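Local structure of putative invasin (Yersinia pseudotuberculosis IP 31758, 5N40) at residues Thr236-Tyr248 with Asp341-Leu352. The protein is a putative invasin-type bacterial adhesin that probably mediates attachment through a C-type lectin-like domain at the end of an elongated chain. The protein carries 1 engineered substitution. Numbering follows the deposited sequence.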
ATOM      1  N   THR A 236     -27.032  -4.577 -12.474  1.00 12.85           N
ATOM      2  CA  THR A 236     -27.885  -4.597 -13.654  1.00 14.80           C
ATOM      3  C   THR A 236     -27.156  -3.903 -14.796  1.00 11.76           C
ATOM      4  O   THR A 236     -26.228  -3.118 -14.583  1.00 15.80           O
ATOM      5  CB  THR A 236     -29.230  -3.887 -13.410  1.00 13.71           C
ATOM      6  OG1 THR A 236     -29.003  -2.491 -13.171  1.00 18.04           O
ATOM      7  CG2 THR A 236     -29.964  -4.482 -12.217  1.00 20.07           C
ATOM      8  N   LEU A 237     -27.591  -4.198 -16.021  1.00 14.75           N
ATOM      9  CA  LEU A 237     -27.181  -3.462 -17.206  1.00 12.96           C
ATOM     10  C   LEU A 237     -28.428  -3.126 -18.016  1.00 12.31           C
ATOM     11  O   LEU A 237     -29.416  -3.856 -17.981  1.00 13.66           O
ATOM     12  CB  LEU A 237     -26.207  -4.267 -18.071  1.00 14.32           C
ATOM     13  CG  LEU A 237     -24.879  -4.695 -17.430  1.00 14.06           C
ATOM     14  CD1 LEU A 237     -24.196  -5.727 -18.312  1.00 15.21           C
ATOM     15  CD2 LEU A 237     -23.967  -3.496 -17.210  1.00 16.81           C
ATOM     16  N   THR A 238     -28.380  -2.016 -18.738  1.00 13.39           N
ATOM     17  CA  THR A 238     -29.523  -1.581 -19.533  1.00 12.81           C
ATOM     18  C   THR A 238     -29.130  -1.392 -20.991  1.00 14.84           C
ATOM     19  O   THR A 238     -28.072  -0.837 -21.302  1.00 17.96           O
ATOM     20  CB  THR A 238     -30.108  -0.289 -18.965  1.00 14.19           C
ATOM     21  OG1 THR A 238     -30.486  -0.500 -17.596  1.00 18.84           O
ATOM     22  CG2 THR A 238     -31.327   0.157 -19.764  1.00 20.38           C
ATOM     23  N   ALA A 239     -30.003  -1.844 -21.889  1.00 18.28           N
ATOM     24  CA  ALA A 239     -29.802  -1.648 -23.319  1.00 12.96           C
ATOM     25  C   ALA A 239     -31.149  -1.308 -23.944  1.00 16.60           C
ATOM     26  O   ALA A 239     -32.034  -2.165 -24.025  1.00 16.78           O
ATOM     27  CB  ALA A 239     -29.182  -2.879 -23.974  1.00 18.97           C
ATOM     28  N   SER A 240     -31.300  -0.047 -24.343  1.00 20.79           N
ATOM     29  CA  SER A 240     -32.465   0.434 -25.079  0.65 21.21           C
ATOM     30  C   SER A 240     -33.774   0.040 -24.390  1.00 18.88           C
ATOM     31  O   SER A 240     -34.659  -0.597 -24.969  1.00 22.69           O
ATOM     32  CB  SER A 240     -32.404  -0.070 -26.520  0.65 22.69           C
ATOM     33  OG  SER A 240     -31.231   0.433 -27.140  0.65 17.41           O
ATOM     34  N   GLY A 241     -33.890   0.458 -23.130  1.00 18.42           N
ATOM     35  CA  GLY A 241     -35.116   0.278 -22.381  1.00 19.19           C
ATOM     36  C   GLY A 241     -35.347  -1.105 -21.822  1.00 18.81           C
ATOM     37  O   GLY A 241     -36.426  -1.360 -21.283  1.00 23.40           O
ATOM     38  N   VAL A 242     -34.374  -2.007 -21.932  1.00 20.43           N
ATOM     39  CA  VAL A 242     -34.461  -3.343 -21.358  1.00 17.19           C
ATOM     40  C   VAL A 242     -33.358  -3.458 -20.315  1.00 17.29           C
ATOM     41  O   VAL A 242     -32.202  -3.124 -20.595  1.00 16.16           O
ATOM     42  CB  VAL A 242     -34.332  -4.438 -22.435  1.00 18.84           C
ATOM     43  CG1 VAL A 242     -34.530  -5.828 -21.830  1.00 17.61           C
ATOM     44  CG2 VAL A 242     -35.344  -4.203 -23.559  1.00 18.66           C
ATOM     45  N   THR A 243     -33.721  -3.896 -19.111  1.00 18.39           N
ATOM     46  CA  THR A 243     -32.797  -3.987 -17.987  1.00 15.65           C
ATOM     47  C   THR A 243     -32.551  -5.451 -17.652  1.00 17.70           C
ATOM     48  O   THR A 243     -33.498  -6.238 -17.566  1.00 18.99           O
ATOM     49  CB  THR A 243     -33.339  -3.243 -16.763  1.00 22.41           C
ATOM     50  OG1 THR A 243     -33.453  -1.847 -17.067  1.00 25.14           O
ATOM     51  CG2 THR A 243     -32.413  -3.407 -15.560  1.00 21.75           C
ATOM     52  N   PHE A 244     -31.281  -5.803 -17.454  1.00 16.06           N
ATOM     53  CA  PHE A 244     -30.847  -7.181 -17.258  1.00 13.21           C
ATOM     54  C   PHE A 244     -30.136  -7.301 -15.914  1.00 15.11           C
ATOM     55  O   PHE A 244     -29.273  -6.480 -15.594  1.00 16.80           O
ATOM     56  CB  PHE A 244     -29.895  -7.621 -18.378  1.00 14.78           C
ATOM     57  CG  PHE A 244     -30.426  -7.406 -19.779  1.00 13.32           C
ATOM     58  CD1 PHE A 244     -30.343  -6.156 -20.393  1.00 14.21           C
ATOM     59  CD2 PHE A 244     -30.958  -8.462 -20.502  1.00 17.83           C
ATOM     60  CE1 PHE A 244     -30.804  -5.967 -21.680  1.00 15.85           C
ATOM     61  CE2 PHE A 244     -31.421  -8.269 -21.794  1.00 17.16           C
ATOM     62  CZ  PHE A 244     -31.338  -7.023 -22.379  1.00 14.57           C
ATOM     63  N   LYS A 245     -30.480  -8.331 -15.143  1.00 12.43           N
ATOM     64  CA  LYS A 245     -29.872  -8.561 -13.833  1.00 13.30           C
ATOM     65  C   LYS A 245     -28.655  -9.468 -13.969  1.00 15.32           C
ATOM     66  O   LYS A 245     -28.636 -10.386 -14.795  1.00 14.44           O
ATOM     67  CB  LYS A 245     -30.896  -9.192 -12.886  1.00 18.92           C
ATOM     68  CG  LYS A 245     -30.544  -9.123 -11.408  1.00 16.46           C
ATOM     69  CD  LYS A 245     -31.550  -9.917 -10.578  1.00 18.54           C
ATOM     70  CE  LYS A 245     -31.446  -9.600  -9.095  1.00 20.68           C
ATOM     71  NZ  LYS A 245     -30.046  -9.766  -8.592  1.00 23.93           N
ATOM     72  N   ARG A 246     -27.630  -9.208 -13.151  1.00 13.00           N
ATOM     73  CA  ARG A 246     -26.488 -10.101 -13.122  1.00 14.69           C
ATOM     74  C   ARG A 246     -26.959 -11.508 -12.767  1.00 13.65           C
ATOM     75  O   ARG A 246     -28.021 -11.680 -12.162  1.00 16.47           O
ATOM     76  CB  ARG A 246     -25.444  -9.624 -12.109  1.00 14.51           C
ATOM     77  CG  ARG A 246     -25.894  -9.656 -10.661  1.00 14.19           C
ATOM     78  CD  ARG A 246     -24.699  -9.544  -9.739  1.00 13.83           C
ATOM     79  NE  ARG A 246     -25.057  -9.446  -8.324  1.00 16.74           N
ATOM     80  CZ  ARG A 246     -25.300 -10.480  -7.519  1.00 15.56           C
ATOM     81  NH1 ARG A 246     -25.247 -11.728  -7.966  1.00 15.28           N
ATOM     82  NH2 ARG A 246     -25.600 -10.263  -6.247  1.00 19.48           N
ATOM     83  N   PRO A 247     -26.192 -12.531 -13.131  1.00 14.43           N
ATOM     84  CA  PRO A 247     -26.527 -13.888 -12.683  1.00 15.24           C
ATOM     85  C   PRO A 247     -26.392 -14.022 -11.172  1.00 19.73           C
ATOM     86  O   PRO A 247     -25.695 -13.251 -10.507  1.00 14.87           O
ATOM     87  CB  PRO A 247     -25.516 -14.776 -13.416  1.00 17.54           C
ATOM     88  CG  PRO A 247     -24.406 -13.869 -13.807  1.00 19.42           C
ATOM     89  CD  PRO A 247     -25.018 -12.518 -14.017  1.00 17.53           C
ATOM     90  N   TYR A 248     -27.077 -15.032 -10.640  1.00 16.92           N
ATOM     91  CA  TYR A 248     -27.101 -15.295  -9.208  1.00 17.62           C
ATOM     92  C   TYR A 248     -25.937 -16.185  -8.799  1.00 15.79           C
ATOM     93  O   TYR A 248     -25.584 -17.134  -9.507  1.00 16.25           O
ATOM     94  CB  TYR A 248     -28.408 -15.989  -8.809  1.00 16.03           C
ATOM     95  CG  TYR A 248     -29.627 -15.102  -8.762  1.00 20.14           C
ATOM     96  CD1 TYR A 248     -29.912 -14.340  -7.640  1.00 23.59           C
ATOM     97  CD2 TYR A 248     -30.515 -15.048  -9.831  1.00 16.41           C
ATOM     98  CE1 TYR A 248     -31.036 -13.537  -7.585  1.00 21.78           C
ATOM     99  CE2 TYR A 248     -31.637 -14.247  -9.785  1.00 21.28           C
ATOM    100  CZ  TYR A 248     -31.893 -13.495  -8.657  1.00 22.17           C
ATOM    101  OH  TYR A 248     -33.010 -12.699  -8.592  1.00 26.25           O
ATOM    102  N   ASP A 341     -33.045 -27.534 -23.425  1.00 29.61           N
ATOM    103  CA  ASP A 341     -34.021 -26.906 -22.539  1.00 25.32           C
ATOM    104  C   ASP A 341     -34.145 -27.646 -21.216  1.00 28.72           C
ATOM    105  O   ASP A 341     -34.442 -27.028 -20.187  1.00 24.30           O
ATOM    106  CB  ASP A 341     -35.393 -26.837 -23.210  1.00 33.02           C
ATOM    107  CG  ASP A 341     -35.618 -25.541 -23.969  1.00 31.58           C
ATOM    108  OD1 ASP A 341     -34.631 -24.928 -24.438  1.00 32.14           O
ATOM    109  OD2 ASP A 341     -36.795 -25.134 -24.086  1.00 29.64           O
ATOM    110  N   VAL A 342     -33.937 -28.957 -21.219  1.00 31.73           N
ATOM    111  CA  VAL A 342     -34.163 -29.789 -20.043  1.00 27.46           C
ATOM    112  C   VAL A 342     -32.858 -30.113 -19.328  1.00 27.30           C
ATOM    113  O   VAL A 342     -32.758 -29.969 -18.109  1.00 27.47           O
ATOM    114  CB  VAL A 342     -34.915 -31.078 -20.446  1.00 29.60           C
ATOM    115  CG1 VAL A 342     -34.991 -32.053 -19.280  1.00 27.78           C
ATOM    116  CG2 VAL A 342     -36.316 -30.747 -20.946  1.00 25.51           C
ATOM    117  N   ASP A 343     -31.849 -30.567 -20.073  1.00 29.49           N
ATOM    118  CA  ASP A 343     -30.596 -31.016 -19.478  1.00 33.83           C
ATOM    119  C   ASP A 343     -29.549 -29.915 -19.368  1.00 33.68           C
ATOM    120  O   ASP A 343     -28.570 -30.086 -18.631  1.00 35.98           O
ATOM    121  CB  ASP A 343     -30.011 -32.173 -20.294  1.00 33.17           C
ATOM    122  CG  ASP A 343     -30.949 -33.360 -20.376  1.00 40.88           C
ATOM    123  OD1 ASP A 343     -31.801 -33.509 -19.475  1.00 38.19           O
ATOM    124  OD2 ASP A 343     -30.832 -34.145 -21.339  1.00 47.17           O
ATOM    125  N   GLY A 344     -29.726 -28.802 -20.080  1.00 29.21           N
ATOM    126  CA  GLY A 344     -28.751 -27.719 -20.038  1.00 27.34           C
ATOM    127  C   GLY A 344     -28.866 -26.917 -18.755  1.00 25.67           C
ATOM    128  O   GLY A 344     -29.957 -26.483 -18.372  1.00 26.37           O
ATOM    129  N   ASN A 345     -27.732 -26.723 -18.081  1.00 27.72           N
ATOM    130  CA  ASN A 345     -27.642 -25.871 -16.896  1.00 28.87           C
ATOM    131  C   ASN A 345     -26.873 -24.622 -17.314  1.00 23.15           C
ATOM    132  O   ASN A 345     -25.639 -24.623 -17.364  1.00 21.82           O
ATOM    133  CB  ASN A 345     -26.972 -26.598 -15.735  1.00 30.73           C
ATOM    134  CG  ASN A 345     -27.866 -27.660 -15.123  1.00 35.83           C
ATOM    135  OD1 ASN A 345     -29.080 -27.473 -14.997  1.00 35.30           O
ATOM    136  ND2 ASN A 345     -27.272 -28.782 -14.742  1.00 35.52           N
ATOM    137  N   TYR A 346     -27.614 -23.568 -17.621  1.00 22.28           N
ATOM    138  CA  TYR A 346     -27.076 -22.374 -18.248  1.00 21.74           C
ATOM    139  C   TYR A 346     -27.301 -21.169 -17.345  1.00 15.18           C
ATOM    140  O   TYR A 346     -28.009 -21.234 -16.338  1.00 17.93           O
ATOM    141  CB  TYR A 346     -27.737 -22.134 -19.616  1.00 22.45           C
ATOM    142  CG  TYR A 346     -27.632 -23.292 -20.588  1.00 24.64           C
ATOM    143  CD1 TYR A 346     -26.593 -24.205 -20.513  1.00 21.46           C
ATOM    144  CD2 TYR A 346     -28.578 -23.459 -21.593  1.00 23.25           C
ATOM    145  CE1 TYR A 346     -26.498 -25.255 -21.408  1.00 26.11           C
ATOM    146  CE2 TYR A 346     -28.491 -24.501 -22.490  1.00 26.78           C
ATOM    147  CZ  TYR A 346     -27.450 -25.397 -22.396  1.00 33.97           C
ATOM    148  OH  TYR A 346     -27.369 -26.440 -23.294  1.00 40.35           O
ATOM    149  N   ASN A 347     -26.685 -20.055 -17.724  1.00 17.47           N
ATOM    150  CA  ASN A 347     -26.861 -18.814 -16.986  1.00 16.01           C
ATOM    151  C   ASN A 347     -28.237 -18.218 -17.245  1.00 17.79           C
ATOM    152  O   ASN A 347     -28.822 -18.390 -18.318  1.00 17.92           O
ATOM    153  CB  ASN A 347     -25.795 -17.798 -17.391  1.00 14.26           C
ATOM    154  CG  ASN A 347     -24.438 -18.082 -16.770  1.00 17.74           C
ATOM    155  OD1 ASN A 347     -24.308 -18.167 -15.551  1.00 19.87           O
ATOM    156  ND2 ASN A 347     -23.420 -18.222 -17.611  1.00 18.31           N
ATOM    157  N   VAL A 348     -28.744 -17.487 -16.254  1.00 16.27           N
ATOM    158  CA  VAL A 348     -29.972 -16.717 -16.408  1.00 16.35           C
ATOM    159  C   VAL A 348     -29.719 -15.284 -15.957  1.00 17.89           C
ATOM    160  O   VAL A 348     -29.381 -15.039 -14.788  1.00 16.75           O
ATOM    161  CB  VAL A 348     -31.148 -17.332 -15.630  1.00 20.08           C
ATOM    162  CG1 VAL A 348     -32.394 -16.470 -15.769  1.00 19.90           C
ATOM    163  CG2 VAL A 348     -31.428 -18.738 -16.131  1.00 17.54           C
ATOM    164  N   SER A 349     -29.867 -14.350 -16.890  1.00 15.51           N
ATOM    165  CA  SER A 349     -29.983 -12.929 -16.591  1.00 14.36           C
ATOM    166  C   SER A 349     -31.456 -12.563 -16.687  1.00 18.27           C
ATOM    167  O   SER A 349     -32.060 -12.640 -17.766  1.00 19.80           O
ATOM    168  CB  SER A 349     -29.147 -12.089 -17.552  1.00 14.60           C
ATOM    169  OG  SER A 349     -29.388 -10.704 -17.349  1.00 15.78           O
ATOM    170  N   CYS A 350     -32.029 -12.169 -15.562  1.00 17.33           N
ATOM    171  CA  CYS A 350     -33.447 -11.857 -15.505  1.00 16.28           C
ATOM    172  C   CYS A 350     -33.719 -10.491 -16.128  1.00 23.03           C
ATOM    173  O   CYS A 350     -32.903  -9.568 -16.027  1.00 16.72           O
ATOM    174  CB  CYS A 350     -33.926 -11.893 -14.053  1.00 20.71           C
ATOM    175  SG  CYS A 350     -33.870 -13.568 -13.290  1.00 23.82           S
ATOM    176  N   SER A 351     -34.864 -10.378 -16.797  1.00 19.70           N
ATOM    177  CA  SER A 351     -35.327  -9.110 -17.342  1.00 17.10           C
ATOM    178  C   SER A 351     -36.155  -8.403 -16.279  1.00 22.95           C
ATOM    179  O   SER A 351     -37.091  -8.989 -15.725  1.00 21.69           O
ATOM    180  CB  SER A 351     -36.151  -9.336 -18.615  1.00 20.24           C
ATOM    181  OG  SER A 351     -36.504  -8.107 -19.224  1.00 25.62           O
ATOM    182  N   LEU A 352     -35.798  -7.156 -15.979  1.00 21.38           N
ATOM    183  CA  LEU A 352     -36.405  -6.440 -14.860  1.00 24.83           C
ATOM    184  C   LEU A 352     -37.324  -5.312 -15.320  1.00 26.33           C
ATOM    185  O   LEU A 352     -37.694  -5.208 -16.492  1.00 28.70           O
ATOM    186  CB  LEU A 352     -35.318  -5.871 -13.942  1.00 25.11           C
ATOM    187  CG  LEU A 352     -34.213  -6.835 -13.503  1.00 21.37           C
ATOM    188  CD1 LEU A 352     -33.218  -6.089 -12.640  1.00 25.06           C
ATOM    189  CD2 LEU A 352     -34.785  -8.031 -12.762  1.00 27.43           C
ATOM    190  OXT LEU A 352     -37.724  -4.474 -14.513  1.00 31.49           O
TER
HETATM  191  O   HOH W   1     -36.427  -5.168 -18.738  1.00 22.20           O
HETATM  192  O   HOH W   2     -30.415 -12.794 -13.108  1.00 18.13           O
HETATM  193  O   HOH W   3     -28.572 -16.492 -12.560  1.00 15.56           O
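Leu-352, the C-terminal residue, lays its side chain over the Thr-236, Thr-243 and Lys-245 side chains of the 236-245 hairpin. Its CD1 does most of the touching, at 3.7 Å from Thr-236 CG2 and 3.9 Å from Lys-245 CB; the Thr-243 side chain crosses it at about a right angle. Thr-243 offers CG2, which stands anti to the backbone N while OG1 sits beside it (chi1 -63°). Beneath this patch the backbones run antiparallel, with Phe-244 and Ser-351 as a non-hydrogen-bonded pair. Two bonds flank it: Leu-352 N to Thr-243 O, with the donor tilted out of the carbonyl plane, and the in-plane bond from Lys-245 N to Cys-350 O, 2.9 Å long. Ser-349 adds a side-chain bond. Its hydroxyl donates to Lys-245 O at 2.7 Å, a direction set by chi1 of 173°, which turns OG away from the backbone N. Ser-349 OG also lies 3.3 Å from Phe-244 CB, at the edge of the phenyl ring and near its plane. Phe-244 itself turns away and packs on Leu-290 of helix 284-293. Toward Tyr-248 the chains separate and water replaces direct bonding: one molecule accepts from Tyr-248 N and donates to Val-348 O. At the other end, a water accepts from Thr-243 N, donates to Leu-352 O at 2.6 Å and is hydrogen-bonded to Ser-351 OG. Cys-350 SG sits at the edge of the Tyr-248 ring, 4.2 Å from CE2, and forms a disulfide with Cys-279, just after helix 272-278. The disulfide thus ties the final segment to that helix, while the bridge, the Ser-349 bond and the waters join it to 242-248. Pairing of a domain's N- and C-terminal strands, with a disulfide from the last to the first helix, is characteristic of the C-type lectin-like fold; here the pairing is reduced to a single bridge.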